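Local atomic coordinates of putative Glycerophosphoryl diester phosphodiesterase (Silicibacter pomeroyi, PDB entry 3L12), a protein that belongs to the glycerophosphoryl diester phosphodiesterase family, a group of TIM-barrel proteins, and carries a bound magnesium ion. Residues A39-A43 with A44-A48; T109-G112 with R113-P116; C250-F253 with L254-T257. All blocks are in the same frame, centred on the assembly; numbering follows the deposited sequence. Where two conformers were deposited one is given.

Interaction 1. Residues A39-A43 with A44-A48; sequences AFTLA and AGVRA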
# COMPACT_ATOMS: atom_id res chain seq x y z
N ALA A 39 -6.65 -4.86 -5.44
CA ALA A 39 -6.92 -3.54 -5.95
C ALA A 39 -5.80 -2.59 -5.65
O ALA A 39 -5.43 -1.75 -6.48
CB ALA A 39 -8.22 -3.00 -5.38
N PHE A 40 -5.25 -2.67 -4.43
CA PHE A 40 -4.11 -1.85 -4.09
C PHE A 40 -2.93 -2.12 -5.08
O PHE A 40 -2.30 -1.19 -5.62
CB PHE A 40 -3.58 -2.14 -2.67
CG PHE A 40 -2.13 -1.71 -2.52
CD1 PHE A 40 -1.83 -0.35 -2.53
CD2 PHE A 40 -1.07 -2.64 -2.51
CE1 PHE A 40 -0.51 0.10 -2.47
CE2 PHE A 40 0.23 -2.18 -2.46
CZ PHE A 40 0.50 -0.81 -2.44
N THR A 41 -2.67 -3.40 -5.32
CA THR A 41 -1.55 -3.84 -6.17
C THR A 41 -1.67 -3.24 -7.53
O THR A 41 -0.67 -2.70 -8.10
CB THR A 41 -1.45 -5.38 -6.19
OG1 THR A 41 -1.24 -5.83 -4.84
CG2 THR A 41 -0.26 -5.88 -7.02
N LEU A 42 -2.89 -3.28 -8.08
CA LEU A 42 -3.11 -2.69 -9.39
C LEU A 42 -3.01 -1.15 -9.40
O LEU A 42 -2.53 -0.54 -10.39
CB LEU A 42 -4.44 -3.13 -9.97
CG LEU A 42 -4.55 -4.65 -10.11
CD1 LEU A 42 -5.98 -4.98 -10.54
CD2 LEU A 42 -3.59 -5.19 -11.15
N ALA A 43 -3.42 -0.53 -8.32
CA ALA A 43 -3.29 0.92 -8.16
C ALA A 43 -1.83 1.34 -7.96
O ALA A 43 -1.46 2.48 -8.24
CB ALA A 43 -4.15 1.44 -6.98
N ALA A 44 -0.99 0.43 -7.56
CA ALA A 44 0.41 0.73 -7.42
C ALA A 44 1.16 0.49 -8.75
O ALA A 44 2.36 0.45 -8.74
CB ALA A 44 1.00 -0.12 -6.28
N GLY A 45 0.44 0.25 -9.84
CA GLY A 45 1.00 0.06 -11.20
C GLY A 45 1.52 -1.33 -11.57
O GLY A 45 2.20 -1.50 -12.61
N VAL A 46 1.24 -2.31 -10.74
CA VAL A 46 1.65 -3.64 -10.97
C VAL A 46 0.71 -4.21 -12.04
O VAL A 46 -0.49 -4.06 -11.95
CB VAL A 46 1.63 -4.44 -9.66
CG1 VAL A 46 1.84 -5.93 -9.89
CG2 VAL A 46 2.68 -3.87 -8.65
N ARG A 47 1.30 -4.88 -13.02
CA ARG A 47 0.57 -5.39 -14.17
C ARG A 47 0.38 -6.92 -14.19
O ARG A 47 -0.18 -7.48 -15.14
CB ARG A 47 1.30 -4.98 -15.43
CG ARG A 47 1.49 -3.48 -15.61
CD ARG A 47 0.19 -2.78 -15.92
NE ARG A 47 -0.54 -3.53 -16.97
CZ ARG A 47 -1.77 -4.09 -16.86
NH1 ARG A 47 -2.55 -3.91 -15.80
NH2 ARG A 47 -2.25 -4.80 -17.89
N ALA A 48 0.86 -7.60 -13.17
CA ALA A 48 0.75 -9.04 -13.06
C ALA A 48 0.61 -9.44 -11.60
O ALA A 48 1.25 -8.87 -10.73
CB ALA A 48 1.94 -9.68 -13.66
O HOH W 1 -1.93 -2.01 -12.95

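Interaction 2. Residues T109-G112 with R113-P116; sequences TVYG and RRFP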
# COMPACT_ATOMS: atom_id res chain seq x y z
N THR A 109 3.20 -13.54 16.07
CA THR A 109 3.62 -14.76 15.44
C THR A 109 4.83 -14.59 14.50
O THR A 109 5.15 -13.51 14.05
CB THR A 109 2.45 -15.38 14.62
OG1 THR A 109 2.18 -14.60 13.43
CG2 THR A 109 1.15 -15.53 15.51
N VAL A 110 5.44 -15.72 14.21
CA VAL A 110 6.58 -15.78 13.26
C VAL A 110 6.14 -15.16 11.93
O VAL A 110 6.80 -14.28 11.38
CB VAL A 110 7.07 -17.22 13.10
CG1 VAL A 110 8.16 -17.35 11.95
CG2 VAL A 110 7.68 -17.80 14.45
N TYR A 111 4.99 -15.59 11.44
CA TYR A 111 4.51 -15.14 10.16
C TYR A 111 4.18 -13.66 10.21
O TYR A 111 4.58 -12.92 9.28
CB TYR A 111 3.30 -15.92 9.75
CG TYR A 111 2.91 -15.78 8.30
CD1 TYR A 111 3.41 -16.64 7.34
CD2 TYR A 111 1.92 -14.89 7.91
CE1 TYR A 111 2.98 -16.56 6.00
CE2 TYR A 111 1.49 -14.80 6.59
CZ TYR A 111 2.03 -15.66 5.65
OH TYR A 111 1.58 -15.59 4.34
N GLY A 112 3.55 -13.18 11.29
CA GLY A 112 3.24 -11.77 11.44
C GLY A 112 4.48 -10.89 11.45
O GLY A 112 4.49 -9.77 10.87
N ARG A 113 5.53 -11.36 12.12
CA ARG A 113 6.78 -10.64 12.17
C ARG A 113 7.45 -10.52 10.81
O ARG A 113 8.30 -9.61 10.63
CB ARG A 113 7.76 -11.20 13.21
CG ARG A 113 7.35 -10.85 14.63
CD ARG A 113 8.48 -11.24 15.65
NE ARG A 113 8.78 -12.67 15.62
CZ ARG A 113 8.12 -13.61 16.28
NH1 ARG A 113 7.11 -13.28 17.09
NH2 ARG A 113 8.47 -14.88 16.16
N ARG A 114 7.14 -11.43 9.89
CA ARG A 114 7.71 -11.36 8.55
C ARG A 114 7.19 -10.11 7.84
O ARG A 114 7.95 -9.49 7.05
CB ARG A 114 7.36 -12.56 7.71
CG ARG A 114 7.99 -13.82 8.11
CD ARG A 114 7.45 -14.94 7.33
NE ARG A 114 7.72 -14.90 5.90
CZ ARG A 114 7.33 -15.88 5.07
NH1 ARG A 114 6.70 -16.98 5.53
NH2 ARG A 114 7.60 -15.79 3.82
N PHE A 115 5.93 -9.70 8.10
CA PHE A 115 5.25 -8.61 7.40
C PHE A 115 4.67 -7.61 8.42
O PHE A 115 3.43 -7.41 8.53
CB PHE A 115 4.16 -9.16 6.48
CG PHE A 115 4.65 -10.27 5.60
CD1 PHE A 115 5.53 -9.96 4.54
CD2 PHE A 115 4.37 -11.60 5.84
CE1 PHE A 115 6.02 -10.95 3.76
CE2 PHE A 115 4.90 -12.60 5.00
CZ PHE A 115 5.70 -12.25 3.97
N PRO A 116 5.58 -6.90 9.11
CA PRO A 116 5.17 -6.02 10.22
C PRO A 116 4.49 -4.70 9.80
O PRO A 116 3.87 -4.01 10.62
CB PRO A 116 6.48 -5.74 10.95
CG PRO A 116 7.55 -5.85 9.86
CD PRO A 116 7.04 -6.92 8.89

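Interaction 3. Residues C250-F253 with L254-T257; sequences CPYF and LDVT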
# COMPACT_ATOMS: atom_id res chain seq x y z
N CYS A 250 9.55 -21.62 -12.87
CA CYS A 250 9.51 -20.66 -11.76
C CYS A 250 10.21 -21.19 -10.55
O CYS A 250 9.62 -21.70 -9.62
CB CYS A 250 8.07 -20.26 -11.38
SG CYS A 250 7.24 -19.41 -12.76
N PRO A 251 11.54 -21.08 -10.56
CA PRO A 251 12.33 -21.53 -9.42
C PRO A 251 12.43 -20.55 -8.28
O PRO A 251 12.44 -19.30 -8.47
CB PRO A 251 13.71 -21.67 -10.01
CG PRO A 251 13.77 -20.59 -11.06
CD PRO A 251 12.37 -20.52 -11.64
N TYR A 252 12.52 -21.10 -7.08
CA TYR A 252 12.75 -20.31 -5.89
C TYR A 252 14.09 -19.57 -6.09
O TYR A 252 15.05 -20.12 -6.65
CB TYR A 252 12.81 -21.20 -4.68
CG TYR A 252 13.00 -20.46 -3.38
CD1 TYR A 252 12.01 -19.63 -2.90
CD2 TYR A 252 14.12 -20.69 -2.59
CE1 TYR A 252 12.16 -18.97 -1.69
CE2 TYR A 252 14.28 -20.03 -1.38
CZ TYR A 252 13.29 -19.18 -0.95
OH TYR A 252 13.44 -18.51 0.26
N PHE A 253 14.15 -18.33 -5.62
CA PHE A 253 15.30 -17.48 -6.00
C PHE A 253 16.67 -18.00 -5.52
O PHE A 253 17.66 -17.74 -6.18
CB PHE A 253 15.08 -16.02 -5.60
CG PHE A 253 15.27 -15.73 -4.14
CD1 PHE A 253 14.26 -15.94 -3.27
CD2 PHE A 253 16.46 -15.22 -3.67
CE1 PHE A 253 14.38 -15.68 -1.90
CE2 PHE A 253 16.59 -14.98 -2.30
CZ PHE A 253 15.55 -15.18 -1.45
N LEU A 254 16.73 -18.72 -4.42
CA LEU A 254 18.04 -19.26 -3.96
C LEU A 254 18.54 -20.34 -4.85
O LEU A 254 19.72 -20.71 -4.76
CB LEU A 254 17.97 -19.78 -2.53
CG LEU A 254 17.79 -18.71 -1.46
CD1 LEU A 254 17.74 -19.31 -0.08
CD2 LEU A 254 18.90 -17.71 -1.60
N ASP A 255 17.68 -20.84 -5.75
CA ASP A 255 18.07 -21.93 -6.63
C ASP A 255 18.52 -21.44 -8.00
O ASP A 255 18.93 -22.23 -8.82
CB ASP A 255 16.88 -22.90 -6.88
CG ASP A 255 16.25 -23.43 -5.62
OD1 ASP A 255 16.87 -23.42 -4.52
OD2 ASP A 255 15.11 -23.94 -5.74
N VAL A 256 18.44 -20.13 -8.23
CA VAL A 256 18.73 -19.56 -9.52
C VAL A 256 20.19 -19.20 -9.71
O VAL A 256 20.84 -18.71 -8.78
CB VAL A 256 17.92 -18.25 -9.68
CG1 VAL A 256 18.35 -17.39 -10.89
CG2 VAL A 256 16.41 -18.55 -9.72
N THR A 257 20.70 -19.47 -10.91
CA THR A 257 22.05 -19.07 -11.32
C THR A 257 21.86 -18.52 -12.73
O THR A 257 20.88 -18.84 -13.39
CB THR A 257 23.01 -20.24 -11.37
OG1 THR A 257 22.54 -21.21 -12.31
CG2 THR A 257 23.13 -20.89 -10.01

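Interaction 1. Residues A39-A43 with A44-A48
Ala44, where the chain first leaves helical geometry, still turns its backbone N back to Phe40 O at 2.8 Å, and to Thr41 O; both hydrogen bonds are weak and bent. Its methyl group touches the Phe40 ring obliquely, Ala44 CB 3.9 Å from Phe40 CZ. Gly45 then swings to a positive phi of 83° and serves as the C-prime residue of a Schellman motif, which ends the helix. Gly45 N donates to Leu42 O at 3.1 Å, approaching from above the carbonyl plane. Val46 N completes the motif with a hydrogen bond to Thr41 O of 3.3 Å, much nearer the carbonyl plane. The Val46 side chain folds over the same turn and makes the apolar contact that usually accompanies this motif. Thr41 places CG2 anti to its own backbone N, and this methyl lies 3.6 Å from Val46 CB and equally near Val46 CG1, while Thr41 OG1 is held by Gly37 O. One water donates to Leu42 O and, at 2.7 Å, to Val46 O, bridging the last turn of the helix and the loop that leaves it; Leu42 CD2 packs 3.4 Å from Val46 O. Arg47 meets this water only weakly, at the guanidinium edge, its firmer partners being Gln142 O and Ala143 O. With Ala48 the chain enters strand 48-55, pairing with Gly22 of the parallel strand 19-23. Helix 298-307 covers Val46, and Phe40 packs against Phe40 of the second subunit, so this helix-to-strand turn of the barrel also borders the dimer interface.

Interaction 2. Residues T109-G112 with R113-P116
Arg113 folds back over Thr109 and Val110, the residues that begin its own short helix. Its CB lies 3.6 Å from Thr109 O and its CG passes the same oxygen at 3.5 Å. A bend about the CG-CD bond (chi3 -59°) turns the guanidinium back over that oxygen, Thr109 O facing one side of the plane. At the tip NH2 comes to 3.5 Å from Val110 CG2, and NH1 makes a weak hydrogen bond to Arg108 O. Thr109 O also accepts from Arg113 N at 2.9 Å, a short, nearly straight backbone bond. At this same N-terminal end, Thr109 OG1 caps the helix by accepting from Gly112 N at 2.9 Å, and it bonds to Asp106 O too. Tyr111 and Phe115 form a T-shaped pair: the Phe115 edge points at the Tyr111 face, centroids 5.7 Å apart and planes at 67°. Tyr111 OH is fixed by Glu32 and Arg27. Gly112 O receives Phe115 N. A guanidinium face thus lies against Thr109 O at the start of the short helix, while Arg303 of the second subunit donates to Gly112 O and Phe115 O near its end; these positive charges probably polarise the carbonyls somewhat.

Interaction 3. Residues C250-F253 with L254-T257
Two successive i to i+3 hydrogen bonds, Asp255 N to Tyr252 O at 2.9 Å and Val256 N to Phe253 O at 3.2 Å, wind the chain into a 3-10 turn just past strand 248-251. Leu254 nestles against two aromatic rings. Its CG stands over the face of Phe253, 4.2 Å from the ring centroid and 19° off the normal, a CH-pi contact, and its CD2 reaches Phe253 CE2 at 3.6 Å. Phe253 adopts the crowded position between backbone N and carbonyl carbon (chi1 77°), which sets its ring alongside the leucine. Tyr252 flanks the same branch point, with CE2 3.8 Å from Leu254 CG, and one face of its ring is met by Phe253 CD1. Asp255 packs its CB 3.3 Å from Tyr252 O, while its OD2 accepts from Leu211 N and so ties the turn to the loop after strand 205-209. Across the turn, Val256 CG2 packs against Pro251 CG at 3.6 Å. Thr257 follows as the N-cap of helix 258-266, its OG1 accepting from Leu260 N. The turn is thus a strand-to-helix connection of the barrel: strand 248-251 runs between strands 205-209 and 270-273, Tyr252 meets Trp274 edge-to-face, and Phe253 and Val256 rest against Met285 of helix 279-288.

How the interactions relate
From the N terminus, three local contacts come in series, none nested in or crossing another: a helix end, a short capped helix and a 3-10 turn. Interaction 1 ends helix 35-43 and hands the chain to strand 48-55. Interaction 2 is the short helix 110-114 within the long excursion between strands 61-63 and 145-150. Interaction 3 carries strand 248-251 into helix 258-266. Their centres lie 23 to 24 Å apart; interactions 2 and 3 come nearest, about 7 Å between nearest atoms. Interactions 1 and 2 both meet the second subunit, whereas interaction 3 stays within its own chain. Interactions 1 and 3 thus serve the two kinds of barrel connection, helix to strand and strand to helix.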